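PDB 3WJ9: eukaryotic translation initiation factor 2A, which probably directs methionyl-tRNAi to 40S ribosomal subunits in a codon-dependent manner during initiation on a small number of mRNAs, and is represented here by its beta-propeller part. Local coordinates for residues Thr197-Ile200 with Pro201-Asn204; Ser318-Ser321 with Arg322-Leu325; Ala341-Asn344 with Met345-Ile348. One frame throughout, in Å; residues are numbered along the deposited sequence.

Interaction 1: Thr197-Ile200 with Pro201-Asn204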
# COMPACT_ATOMS: atom_id res chain seq x y z
N THR A 197 -3.96 -8.36 -19.75
CA THR A 197 -4.09 -9.28 -18.62
C THR A 197 -3.81 -10.72 -19.05
O THR A 197 -4.15 -11.12 -20.16
CB THR A 197 -5.49 -9.22 -17.97
OG1 THR A 197 -6.46 -9.74 -18.88
CG2 THR A 197 -5.85 -7.78 -17.61
N TYR A 198 -3.19 -11.48 -18.15
CA TYR A 198 -2.86 -12.87 -18.41
C TYR A 198 -3.09 -13.73 -17.17
O TYR A 198 -2.81 -13.31 -16.05
CB TYR A 198 -1.39 -13.01 -18.85
CG TYR A 198 -1.11 -12.62 -20.28
CD1 TYR A 198 -0.82 -11.30 -20.61
CD2 TYR A 198 -1.11 -13.57 -21.29
CE1 TYR A 198 -0.55 -10.94 -21.91
CE2 TYR A 198 -0.83 -13.21 -22.60
CZ TYR A 198 -0.56 -11.89 -22.90
OH TYR A 198 -0.29 -11.53 -24.20
N SER A 199 -3.59 -14.94 -17.38
CA SER A 199 -3.58 -15.95 -16.32
C SER A 199 -2.17 -16.54 -16.27
O SER A 199 -1.54 -16.72 -17.31
CB SER A 199 -4.63 -17.03 -16.57
OG SER A 199 -4.62 -18.00 -15.53
N ILE A 200 -1.68 -16.81 -15.07
CA ILE A 200 -0.32 -17.31 -14.92
C ILE A 200 -0.18 -18.72 -15.53
O ILE A 200 0.81 -18.98 -16.21
CB ILE A 200 0.16 -17.28 -13.44
CG1 ILE A 200 0.20 -15.82 -12.93
CG2 ILE A 200 1.52 -17.95 -13.29
CD1 ILE A 200 1.15 -15.60 -11.77
N PRO A 201 -1.16 -19.61 -15.30
CA PRO A 201 -1.19 -20.82 -16.12
C PRO A 201 -1.14 -20.55 -17.63
O PRO A 201 -0.39 -21.23 -18.34
CB PRO A 201 -2.53 -21.44 -15.75
CG PRO A 201 -2.73 -21.05 -14.34
CD PRO A 201 -2.07 -19.71 -14.14
N ASN A 202 -1.97 -19.63 -18.09
CA ASN A 202 -2.00 -19.31 -19.50
C ASN A 202 -1.17 -18.08 -19.79
O ASN A 202 -1.64 -16.95 -19.66
CB ASN A 202 -3.44 -19.10 -19.97
CG ASN A 202 -4.43 -19.97 -19.22
OD1 ASN A 202 -4.09 -21.05 -18.74
ND2 ASN A 202 -5.67 -19.51 -19.13
N PHE A 203 0.05 -18.32 -20.23
CA PHE A 203 0.88 -17.31 -20.88
C PHE A 203 0.48 -17.23 -22.35
O PHE A 203 0.51 -16.17 -22.97
CB PHE A 203 2.37 -17.65 -20.75
CG PHE A 203 2.85 -17.77 -19.33
CD1 PHE A 203 3.07 -16.65 -18.55
CD2 PHE A 203 3.10 -19.02 -18.78
CE1 PHE A 203 3.52 -16.76 -17.25
CE2 PHE A 203 3.55 -19.14 -17.47
CZ PHE A 203 3.75 -18.01 -16.70
N ASN A 204 0.09 -18.39 -22.88
CA ASN A 204 -0.21 -18.53 -24.29
C ASN A 204 -1.45 -17.72 -24.66
O ASN A 204 -1.51 -17.06 -25.69
CB ASN A 204 -0.44 -19.99 -24.62
CG ASN A 204 0.35 -20.92 -23.71
OD1 ASN A 204 -0.23 -21.80 -23.07
ND2 ASN A 204 1.67 -20.73 -23.63

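Interaction 2: Ser318-Ser321 with Arg322-Leu325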
# COMPACT_ATOMS: atom_id res chain seq x y z
N SER A 318 -13.76 1.41 5.40
CA SER A 318 -13.47 0.66 6.62
C SER A 318 -13.24 -0.80 6.27
O SER A 318 -13.82 -1.31 5.32
CB SER A 318 -14.61 0.79 7.63
OG SER A 318 -15.81 0.25 7.12
N PRO A 319 -12.36 -1.48 7.03
CA PRO A 319 -12.06 -2.91 6.85
C PRO A 319 -13.31 -3.78 6.84
O PRO A 319 -13.35 -4.79 6.13
CB PRO A 319 -11.19 -3.23 8.06
CG PRO A 319 -10.49 -1.96 8.34
CD PRO A 319 -11.48 -0.87 8.04
N ASN A 320 -14.33 -3.41 7.61
CA ASN A 320 -15.56 -4.18 7.67
C ASN A 320 -16.52 -3.81 6.54
O ASN A 320 -17.65 -4.30 6.50
CB ASN A 320 -16.25 -4.00 9.03
CG ASN A 320 -16.84 -2.61 9.22
OD1 ASN A 320 -16.46 -1.66 8.53
ND2 ASN A 320 -17.76 -2.48 10.16
N SER A 321 -16.05 -2.95 5.64
CA SER A 321 -16.83 -2.50 4.49
C SER A 321 -18.16 -1.85 4.86
O SER A 321 -19.07 -1.78 4.04
CB SER A 321 -17.09 -3.67 3.53
OG SER A 321 -15.90 -4.07 2.88
N ARG A 322 -18.27 -1.37 6.10
CA ARG A 322 -19.49 -0.72 6.54
C ARG A 322 -19.37 0.80 6.47
O ARG A 322 -20.29 1.49 6.04
CB ARG A 322 -19.86 -1.14 7.96
CG ARG A 322 -21.17 -0.53 8.45
CD ARG A 322 -21.35 -0.68 9.95
NE ARG A 322 -22.58 -0.04 10.41
CZ ARG A 322 -22.89 0.14 11.69
NH1 ARG A 322 -22.07 -0.27 12.65
NH2 ARG A 322 -24.03 0.74 12.02
N TYR A 323 -18.22 1.32 6.90
CA TYR A 323 -18.02 2.76 6.99
C TYR A 323 -17.20 3.31 5.83
O TYR A 323 -16.32 2.63 5.30
CB TYR A 323 -17.33 3.11 8.32
CG TYR A 323 -18.03 2.53 9.53
CD1 TYR A 323 -19.29 2.97 9.90
CD2 TYR A 323 -17.41 1.55 10.30
CE1 TYR A 323 -19.93 2.44 11.00
CE2 TYR A 323 -18.05 1.03 11.41
CZ TYR A 323 -19.30 1.47 11.76
OH TYR A 323 -19.94 0.95 12.86
N ILE A 324 -17.50 4.54 5.45
CA ILE A 324 -16.76 5.22 4.39
C ILE A 324 -16.23 6.56 4.89
O ILE A 324 -16.98 7.40 5.37
CB ILE A 324 -17.65 5.44 3.14
CG1 ILE A 324 -18.27 4.12 2.68
CG2 ILE A 324 -16.84 6.07 2.02
CD1 ILE A 324 -19.16 4.24 1.47
N LEU A 325 -14.92 6.76 4.76
CA LEU A 325 -14.26 7.96 5.26
C LEU A 325 -14.01 8.96 4.13
O LEU A 325 -13.69 8.57 3.01
CB LEU A 325 -12.95 7.60 5.96
CG LEU A 325 -12.15 8.68 6.70
CD1 LEU A 325 -11.44 8.07 7.89
CD2 LEU A 325 -11.13 9.34 5.78

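Interaction 3: Ala341-Asn344 with Met345-Ile348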
# COMPACT_ATOMS: atom_id res chain seq x y z
N ALA A 341 -22.56 2.97 4.57
CA ALA A 341 -23.21 2.32 3.44
C ALA A 341 -24.47 1.57 3.87
O ALA A 341 -25.45 1.50 3.12
CB ALA A 341 -22.24 1.36 2.76
N ALA A 342 -24.45 1.01 5.07
CA ALA A 342 -25.57 0.22 5.56
C ALA A 342 -26.77 1.07 5.99
O ALA A 342 -27.90 0.58 5.98
CB ALA A 342 -25.11 -0.66 6.72
N ASN A 343 -26.53 2.33 6.33
CA ASN A 343 -27.58 3.18 6.90
C ASN A 343 -28.17 4.21 5.93
O ASN A 343 -28.78 5.19 6.36
CB ASN A 343 -27.04 3.91 8.14
CG ASN A 343 -28.14 4.29 9.13
OD1 ASN A 343 -29.33 4.23 8.80
ND2 ASN A 343 -27.74 4.72 10.32
N ASN A 344 -28.02 3.98 4.62
CA ASN A 344 -28.36 4.95 3.56
C ASN A 344 -27.40 6.11 3.62
O ASN A 344 -27.84 7.24 3.87
CB ASN A 344 -29.79 5.50 3.68
CG ASN A 344 -30.81 4.43 3.90
OD1 ASN A 344 -31.51 4.46 4.91
ND2 ASN A 344 -30.92 3.49 2.96
N MSE A 345 -26.10 5.83 3.60
CA MSE A 345 -25.10 6.86 3.42
C MSE A 345 -25.31 7.97 4.41
O MSE A 345 -25.08 9.15 4.05
CB MSE A 345 -25.13 7.38 1.98
CG MSE A 345 -23.71 7.61 1.45
SE MSE A 345 -22.58 6.02 1.73
CE MSE A 345 -20.96 6.70 0.83
N LYS A 346 -25.71 7.65 5.63
CA LYS A 346 -25.79 8.67 6.68
C LYS A 346 -24.39 9.03 7.13
O LYS A 346 -23.49 8.20 7.12
CB LYS A 346 -26.58 8.20 7.91
CG LYS A 346 -27.97 7.66 7.71
CD LYS A 346 -28.82 8.45 6.73
CE LYS A 346 -30.25 7.90 6.75
NZ LYS A 346 -31.10 8.46 5.67
N LYS A 347 -24.22 10.28 7.54
CA LYS A 347 -23.01 10.67 8.25
C LYS A 347 -23.28 10.56 9.74
O LYS A 347 -24.30 11.02 10.24
CB LYS A 347 -22.59 12.09 7.87
CG LYS A 347 -21.11 12.34 8.08
CD LYS A 347 -20.65 13.60 7.38
CE LYS A 347 -21.46 14.81 7.82
NZ LYS A 347 -21.32 15.05 9.28
N ILE A 348 -22.35 9.92 10.45
CA ILE A 348 -22.49 9.70 11.88
C ILE A 348 -21.46 10.51 12.65
O ILE A 348 -21.56 10.68 13.86
CB ILE A 348 -22.33 8.21 12.25
CG1 ILE A 348 -20.88 7.77 12.03
CG2 ILE A 348 -23.28 7.35 11.43
CD1 ILE A 348 -20.58 6.37 12.52

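Interaction 1: Thr197-Ile200 with Pro201-Asn204
The Phe203 ring lies across the carbonyl oxygen of Ile200. That oxygen sits 3.0 Å above one face of the ring, offset toward the rim, so it is near the outer carbons: Phe203 CZ is 3.1 Å from Ile200 O. The two side chains lie side by side and point the same way. Ile200 contributes its CG2 methyl, which comes within 4.1 Å of Phe203 CZ. Phe203 CG stands beside its backbone N (chi1 -59°), which turns the ring back over the residue three places earlier. Outside the turn, Phe203 also touches Leu163.

All this happens where the third strand of a propeller blade, 193-199, ends and the chain bends round toward the fourth, 206-212. The blade is a four-stranded antiparallel sheet, one of those arranged round the nine-bladed beta-propeller. With an alanine here in place of Phe203, the Ile200 carbonyl and CG2 would probably lose their cover and a gap would be likely to open toward Leu163.

Tyr198, still on the strand, packs its ring against the backbone that follows, with Phe203 O approaching obliquely, 3.3 Å from Tyr198 CE2. Val165 and Pro206 give this buried ring further neighbours. Ser199 turns its hydroxyl anti to the backbone N (chi1 -179°), laying OG alongside the proline ring, 3.4 Å from Pro201 CD. The Asn202 amide arrives at the same serine with its nitrogen leading, Asn202 ND2 being 3.7 Å from Ser199 CB.

Interaction 2: Ser318-Ser321 with Arg322-Leu325
Ser318 and Tyr323 grip each other twice. Ser318 N donates to Tyr323 O at 2.8 Å in a nearly straight bond (167°), and Tyr323 N returns a bond to the side chain, reaching Ser318 OG at 2.6 Å. The serine hydroxyl can serve this way because chi1 of 62° tucks OG between its own backbone N and carbonyl carbon, facing the start of the strand.

The same OG donates to Asn320 OD1, a separation modelled at 2.5 Å. Asn320 OD1 takes a second donor, Arg322 N, at 3.0 Å; this N-H comes from above the amide's carbonyl plane, 70° out of it. The two bonds probably help to set how the amide is turned, and they leave Asn320 ND2 against hydrocarbon, 3.3 Å from Arg322 CB and 3.7 Å from Tyr323 CE2.

Further out, the extended Arg322 chain carries its guanidinium past the tyrosine, with Tyr323 CE1 lying over one face, and Arg322 NE forms a salt bridge to Asp340 on strand 335-340. Ser365 holds Asn320 N through its hydroxyl, and Asn277 bonds Ser321 OG.

Underneath is a type I beta turn from Ser318 to Ser321, closed by Ser321 N to Ser318 O at 2.8 Å. Ser-Pro-Asn-Ser resembles the Ser-Pro-Asp-Gly turn common in WD-type propeller blades, here linking the first and second strands.

Interaction 3: Ala341-Asn344 with Met345-Ile348
Lys346 folds back over the two asparagines that precede it in the turn, crossing Asn343 at about a right angle and running side by side with Asn344. Its CB is 4.0 Å from Asn343 O. At CG, the chain comes against the Asn343 amide: Lys346 CG is 3.7 Å from Asn343 CG and about as far from OD1 and ND2 of the same residue. The bend at chi2 (-43°) then steers the chain along the backbone carbonyls, with Lys346 CD 3.3 Å from Asn344 O.

This is the tight connection between the third and fourth strands, 335-340 and 346-352, of a propeller blade, and the turn lies within the third WD repeat. The backbone takes left-handed conformations at both Asn344 and Met345 to make the reversal.

Beyond CD, Lys346 CE lies 3.1 Å from Asn343 O, and the tip, Lys346 NZ, ends 3.8 Å from Asn344 CB. On another flank of the turn, Met345, a selenomethionine in the model, brings its SE atom to 4.1 Å from Ala341 CA and continues toward Ser305 and Ile307 on strand 303-310.

In the fold
Following the chain, interaction 1 comes first, rounding the bend between the third and fourth strands of blade 170-212. More than a hundred residues later, interaction 2 closes the turn between the first and second strands of blade 314-352, and interaction 3 reverses the chain between the third and fourth strands of that same blade. The three are in series; none nests or crosses. Interaction 1 stands apart, its centre about 33 Å from that of interaction 2. Interactions 2 and 3, with centres about 11 Å apart, meet across the sheet: Arg322 O and Ala341 N probably share a hydrogen bond, and Ile324 packs on Met345.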